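Local structure of regulator of nonsense transcripts 2 (Homo sapiens, 4CEM) at residues K31-F45 and L109-A121. The protein takes part in nonsense-mediated mRNA decay, in which its three MIF4G domains, of which this is the first, probably serve largely as protein-binding scaffolds. Numbering follows the deposited sequence.
Sequences KNQNAPDSRPEENFF and LCSLFHQRYADFA
Arg39 turns the NE/NH2 edge of its guanidinium to the C-terminal end of helix 103-116 and gives two N-H groups to one acceptor, the carbonyl O of His114, with NE at 3.0 Å and NH2 at 2.8 Å. The oxygen lies in the guanidinium plane, and NE meets it nearly head-on (C=O...N angle 158°). Arginine suits the place: a positive group with several N-H donors is probably favoured at a carbonyl-rich helix end, while Ala118 CA packs over one guanidinium face and the methyl of Ala35 lies off-centre over the other. With an alanine in its place, the His114 carbonyl would probably lose both of these donors, and a gap would open between Ala35 and Ala118.

His114 NE2 donates to the carbonyl O of Asn32 (3.0 Å), near the end of helix 6-33, from above the carbonyl plane; Ala35 N reaches the same oxygen from the opposite face. A chi1 of 173° swings the His114 ring away from its own backbone N, and one face meets Arg39 NH2. An amide suits position 32 because it accepts and donates at once: OD1 takes Gln115 NE2 at 2.8 Å, and ND2, less surely placed, points to Ser111 OG, itself bonded to Val107 O, and to Val159 O.

Farther along, Phe44 sets its ring edge over the Arg116 guanidinium, and Phe45 CE1 touches Tyr117 CE1, whose hydroxyl bonds to Leu82 N. One cationic guanidinium gripping a helix-end carbonyl, beside uncharged amides and the His114 NE2 donor, thus joins segment 31-45 to the C-terminal end of helix 103-116 without a salt bridge between the two segments.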
loop_
_atom_site.group_PDB
_atom_site.type_symbol
_atom_site.label_atom_id
_atom_site.label_comp_id
_atom_site.label_asym_id
_atom_site.label_seq_id
_atom_site.Cartn_x
_atom_site.Cartn_y
_atom_site.Cartn_z
ATOM N N LYS A 31 19.926 -2.225 9.050
ATOM C CA LYS A 31 20.199 -3.642 9.338
ATOM C C LYS A 31 20.123 -4.529 8.109
ATOM O O LYS A 31 20.964 -5.410 7.921
ATOM C CB LYS A 31 19.235 -4.203 10.399
ATOM C CG LYS A 31 19.873 -4.370 11.768
ATOM C CD LYS A 31 19.123 -5.376 12.633
ATOM C CE LYS A 31 20.077 -6.159 13.536
ATOM N NZ LYS A 31 19.360 -7.205 14.323
ATOM N N ASN A 32 19.100 -4.316 7.288
ATOM C CA ASN A 32 18.878 -5.173 6.135
ATOM C C ASN A 32 19.944 -4.994 5.060
ATOM O O ASN A 32 20.473 -5.974 4.544
ATOM C CB ASN A 32 17.488 -4.940 5.565
ATOM C CG ASN A 32 16.409 -5.546 6.426
ATOM O OD1 ASN A 32 16.641 -6.534 7.118
ATOM N ND2 ASN A 32 15.221 -4.965 6.386
ATOM N N GLN A 33 20.277 -3.752 4.739
ATOM C CA GLN A 33 21.327 -3.488 3.764
ATOM C C GLN A 33 22.675 -4.012 4.242
ATOM O O GLN A 33 23.488 -4.459 3.431
ATOM C CB GLN A 33 21.429 -1.992 3.479
ATOM C CG GLN A 33 20.208 -1.427 2.784
ATOM C CD GLN A 33 20.408 0.001 2.325
ATOM O OE1 GLN A 33 21.131 0.776 2.950
ATOM N NE2 GLN A 33 19.764 0.355 1.223
ATOM N N ASN A 34 22.904 -3.974 5.554
ATOM C CA ASN A 34 24.173 -4.434 6.133
ATOM C C ASN A 34 24.232 -5.943 6.415
ATOM O O ASN A 34 25.260 -6.452 6.832
ATOM C CB ASN A 34 24.465 -3.661 7.419
ATOM C CG ASN A 34 25.948 -3.478 7.667
ATOM O OD1 ASN A 34 26.667 -2.956 6.818
ATOM N ND2 ASN A 34 26.409 -3.884 8.839
ATOM N N ALA A 35 23.137 -6.656 6.163
ATOM C CA ALA A 35 23.025 -8.094 6.455
ATOM C C ALA A 35 24.133 -9.006 5.902
ATOM O O ALA A 35 24.626 -9.879 6.619
ATOM C CB ALA A 35 21.670 -8.610 5.981
ATOM N N PRO A 36 24.517 -8.829 4.626
ATOM C CA PRO A 36 25.412 -9.809 4.017
ATOM C C PRO A 36 26.636 -10.125 4.853
ATOM O O PRO A 36 26.907 -11.292 5.149
ATOM C CB PRO A 36 25.827 -9.138 2.711
ATOM C CG PRO A 36 24.668 -8.283 2.361
ATOM C CD PRO A 36 24.126 -7.782 3.667
ATOM N N ASP A 37 27.341 -9.083 5.269
ATOM C CA ASP A 37 28.648 -9.255 5.885
ATOM C C ASP A 37 28.596 -10.014 7.207
ATOM O O ASP A 37 29.628 -10.488 7.667
ATOM C CB ASP A 37 29.332 -7.900 6.073
ATOM C CG ASP A 37 29.444 -7.121 4.771
ATOM O OD1 ASP A 37 29.930 -7.693 3.770
ATOM O OD2 ASP A 37 29.032 -5.939 4.752
ATOM N N SER A 38 27.414 -10.141 7.813
ATOM C CA SER A 38 27.295 -10.868 9.077
ATOM C C SER A 38 26.084 -11.817 9.167
ATOM O O SER A 38 25.367 -11.826 10.167
ATOM C CB SER A 38 27.285 -9.881 10.250
ATOM O OG SER A 38 26.000 -9.323 10.437
ATOM N N ARG A 39 25.871 -12.627 8.133
ATOM C CA ARG A 39 24.993 -13.781 8.262
ATOM C C ARG A 39 25.753 -14.862 9.032
ATOM O O ARG A 39 26.984 -14.903 8.978
ATOM C CB ARG A 39 24.541 -14.289 6.891
ATOM C CG ARG A 39 23.685 -13.281 6.146
ATOM C CD ARG A 39 22.762 -13.941 5.151
ATOM N NE ARG A 39 21.746 -13.027 4.617
ATOM C CZ ARG A 39 21.890 -12.249 3.540
ATOM N NH1 ARG A 39 23.035 -12.217 2.856
ATOM N NH2 ARG A 39 20.874 -11.489 3.138
ATOM N N PRO A 40 25.036 -15.729 9.765
ATOM C CA PRO A 40 25.738 -16.763 10.535
ATOM C C PRO A 40 26.296 -17.871 9.639
ATOM O O PRO A 40 25.974 -17.925 8.455
ATOM C CB PRO A 40 24.652 -17.318 11.470
ATOM C CG PRO A 40 23.460 -16.421 11.308
ATOM C CD PRO A 40 23.581 -15.814 9.950
ATOM N N GLU A 41 27.117 -18.752 10.203
ATOM C CA GLU A 41 27.771 -19.801 9.411
ATOM C C GLU A 41 27.328 -21.215 9.788
ATOM O O GLU A 41 26.618 -21.421 10.777
ATOM C CB GLU A 41 29.303 -19.688 9.461
ATOM C CG GLU A 41 29.876 -18.616 10.379
ATOM C CD GLU A 41 31.151 -18.005 9.820
ATOM O OE1 GLU A 41 31.115 -17.504 8.671
ATOM O OE2 GLU A 41 32.184 -18.019 10.525
ATOM N N GLU A 42 27.740 -22.165 8.949
ATOM C CA GLU A 42 27.532 -23.598 9.153
ATOM C C GLU A 42 27.371 -23.987 10.622
ATOM O O GLU A 42 26.338 -24.536 11.004
ATOM C CB GLU A 42 28.706 -24.363 8.506
ATOM C CG GLU A 42 28.903 -25.820 8.924
ATOM C CD GLU A 42 27.816 -26.749 8.412
ATOM O OE1 GLU A 42 26.632 -26.548 8.766
ATOM O OE2 GLU A 42 28.152 -27.695 7.667
ATOM N N ASN A 43 28.378 -23.693 11.443
ATOM C CA ASN A 43 28.373 -24.143 12.837
ATOM C C ASN A 43 27.159 -23.627 13.616
ATOM O O ASN A 43 26.558 -24.361 14.392
ATOM C CB ASN A 43 29.696 -23.801 13.552
ATOM C CG ASN A 43 29.730 -22.382 14.111
ATOM O OD1 ASN A 43 29.056 -21.473 13.609
ATOM N ND2 ASN A 43 30.530 -22.184 15.158
ATOM N N PHE A 44 26.795 -22.369 13.391
ATOM C CA PHE A 44 25.636 -21.775 14.044
ATOM C C PHE A 44 24.364 -22.503 13.615
ATOM O O PHE A 44 23.504 -22.794 14.436
ATOM C CB PHE A 44 25.543 -20.283 13.703
ATOM C CG PHE A 44 24.332 -19.605 14.266
ATOM C CD1 PHE A 44 23.132 -19.603 13.571
ATOM C CD2 PHE A 44 24.386 -18.968 15.490
ATOM C CE1 PHE A 44 22.005 -18.983 14.091
ATOM C CE2 PHE A 44 23.263 -18.335 16.013
ATOM C CZ PHE A 44 22.072 -18.346 15.310
ATOM N N PHE A 45 24.246 -22.787 12.326
ATOM C CA PHE A 45 23.072 -23.486 11.805
ATOM C C PHE A 45 22.962 -24.906 12.340
ATOM O O PHE A 45 21.853 -25.412 12.510
ATOM C CB PHE A 45 23.074 -23.478 10.275
ATOM C CG PHE A 45 22.725 -22.141 9.689
ATOM C CD1 PHE A 45 21.413 -21.675 9.732
ATOM C CD2 PHE A 45 23.702 -21.328 9.139
ATOM C CE1 PHE A 45 21.085 -20.435 9.214
ATOM C CE2 PHE A 45 23.379 -20.083 8.625
ATOM C CZ PHE A 45 22.071 -19.637 8.662
ATOM N N LEU A 109 9.239 -10.104 10.189
ATOM C CA LEU A 109 9.616 -11.504 9.973
ATOM C C LEU A 109 10.433 -11.632 8.707
ATOM O O LEU A 109 11.393 -12.390 8.678
ATOM C CB LEU A 109 8.401 -12.434 9.909
ATOM C CG LEU A 109 7.684 -12.674 11.247
ATOM C CD1 LEU A 109 6.399 -13.477 11.060
ATOM C CD2 LEU A 109 8.604 -13.336 12.266
ATOM N N CYS A 110 10.063 -10.882 7.670
ATOM C CA CYS A 110 10.845 -10.880 6.435
ATOM C C CYS A 110 12.291 -10.400 6.668
ATOM O O CYS A 110 13.219 -10.872 6.003
ATOM C CB CYS A 110 10.167 -10.037 5.353
ATOM S SG CYS A 110 8.673 -10.763 4.631
ATOM N N SER A 111 12.482 -9.495 7.629
ATOM C CA SER A 111 13.815 -8.981 7.955
ATOM C C SER A 111 14.655 -9.995 8.710
ATOM O O SER A 111 15.870 -10.055 8.523
ATOM C CB SER A 111 13.726 -7.682 8.763
ATOM O OG SER A 111 13.029 -6.683 8.038
ATOM N N LEU A 112 14.032 -10.787 9.577
ATOM C CA LEU A 112 14.778 -11.836 10.275
ATOM C C LEU A 112 15.231 -12.916 9.278
ATOM O O LEU A 112 16.352 -13.408 9.359
ATOM C CB LEU A 112 13.956 -12.451 11.407
ATOM C CG LEU A 112 13.519 -11.555 12.571
ATOM C CD1 LEU A 112 12.598 -12.337 13.495
ATOM C CD2 LEU A 112 14.716 -11.015 13.335
ATOM N N PHE A 113 14.364 -13.267 8.333
ATOM C CA PHE A 113 14.722 -14.203 7.257
ATOM C C PHE A 113 15.877 -13.649 6.444
ATOM O O PHE A 113 16.910 -14.291 6.291
ATOM C CB PHE A 113 13.532 -14.452 6.319
ATOM C CG PHE A 113 12.689 -15.640 6.694
ATOM C CD1 PHE A 113 13.112 -16.931 6.386
ATOM C CD2 PHE A 113 11.474 -15.476 7.341
ATOM C CE1 PHE A 113 12.340 -18.030 6.718
ATOM C CE2 PHE A 113 10.697 -16.572 7.679
ATOM C CZ PHE A 113 11.131 -17.852 7.367
ATOM N N HIS A 114 15.685 -12.439 5.935
ATOM C CA HIS A 114 16.685 -11.783 5.104
ATOM C C HIS A 114 18.011 -11.689 5.786
ATOM O O HIS A 114 19.030 -11.934 5.164
ATOM C CB HIS A 114 16.214 -10.394 4.717
ATOM C CG HIS A 114 17.255 -9.584 3.985
ATOM N ND1 HIS A 114 17.729 -9.939 2.781
ATOM C CD2 HIS A 114 17.906 -8.399 4.334
ATOM C CE1 HIS A 114 18.639 -9.034 2.378
ATOM N NE2 HIS A 114 18.744 -8.092 3.334
ATOM N N GLN A 115 18.010 -11.351 7.075
ATOM C CA GLN A 115 19.257 -11.164 7.822
ATOM C C GLN A 115 19.962 -12.486 8.132
ATOM O O GLN A 115 21.168 -12.498 8.393
ATOM C CB GLN A 115 19.021 -10.367 9.114
ATOM C CG GLN A 115 18.747 -8.884 8.886
ATOM C CD GLN A 115 18.079 -8.204 10.078
ATOM O OE1 GLN A 115 18.455 -8.431 11.225
ATOM N NE2 GLN A 115 17.096 -7.358 9.805
ATOM N N ARG A 116 19.223 -13.590 8.109
ATOM C CA ARG A 116 19.817 -14.895 8.370
ATOM C C ARG A 116 20.172 -15.671 7.095
ATOM O O ARG A 116 21.197 -16.345 7.072
ATOM C CB ARG A 116 18.893 -15.734 9.245
ATOM C CG ARG A 116 19.561 -16.981 9.798
ATOM C CD ARG A 116 18.785 -17.547 10.971
ATOM N NE ARG A 116 19.079 -16.852 12.223
ATOM C CZ ARG A 116 18.563 -17.187 13.406
ATOM N NH1 ARG A 116 17.713 -18.209 13.516
ATOM N NH2 ARG A 116 18.895 -16.500 14.491
ATOM N N TYR A 117 19.341 -15.550 6.055
ATOM C CA TYR A 117 19.438 -16.377 4.844
ATOM C C TYR A 117 19.587 -15.590 3.534
ATOM O O TYR A 117 18.670 -14.879 3.117
ATOM C CB TYR A 117 18.189 -17.249 4.722
ATOM C CG TYR A 117 17.884 -18.069 5.952
ATOM C CD1 TYR A 117 18.550 -19.268 6.197
ATOM C CD2 TYR A 117 16.915 -17.665 6.860
ATOM C CE1 TYR A 117 18.265 -20.031 7.316
ATOM C CE2 TYR A 117 16.628 -18.427 7.980
ATOM C CZ TYR A 117 17.307 -19.604 8.200
ATOM O OH TYR A 117 17.029 -20.356 9.306
ATOM N N ALA A 118 20.725 -15.770 2.867
ATOM C CA ALA A 118 20.995 -15.148 1.565
ATOM C C ALA A 118 19.968 -15.477 0.483
ATOM O O ALA A 118 19.716 -14.655 -0.389
ATOM C CB ALA A 118 22.392 -15.516 1.089
ATOM N N ASP A 119 19.362 -16.659 0.541
ATOM C CA ASP A 119 18.382 -17.079 -0.473
ATOM C C ASP A 119 17.035 -16.389 -0.379
ATOM O O ASP A 119 16.217 -16.512 -1.295
ATOM C CB ASP A 119 18.112 -18.585 -0.378
ATOM C CG ASP A 119 19.294 -19.414 -0.777
ATOM O OD1 ASP A 119 20.316 -18.830 -1.190
ATOM O OD2 ASP A 119 19.205 -20.657 -0.667
ATOM N N PHE A 120 16.781 -15.687 0.718
ATOM C CA PHE A 120 15.439 -15.180 0.975
ATOM C C PHE A 120 14.988 -14.117 -0.017
ATOM O O PHE A 120 13.953 -14.274 -0.660
ATOM C CB PHE A 120 15.329 -14.634 2.399
ATOM C CG PHE A 120 13.925 -14.256 2.785
ATOM C CD1 PHE A 120 12.954 -15.238 2.962
ATOM C CD2 PHE A 120 13.567 -12.928 2.961
ATOM C CE1 PHE A 120 11.658 -14.904 3.309
ATOM C CE2 PHE A 120 12.270 -12.589 3.307
ATOM C CZ PHE A 120 11.314 -13.577 3.482
ATOM N N ALA A 121 15.759 -13.040 -0.135
ATOM C CA ALA A 121 15.332 -11.877 -0.931
ATOM C C ALA A 121 15.060 -12.233 -2.392
ATOM O O ALA A 121 14.001 -11.882 -2.914
ATOM C CB ALA A 121 16.342 -10.737 -0.832
#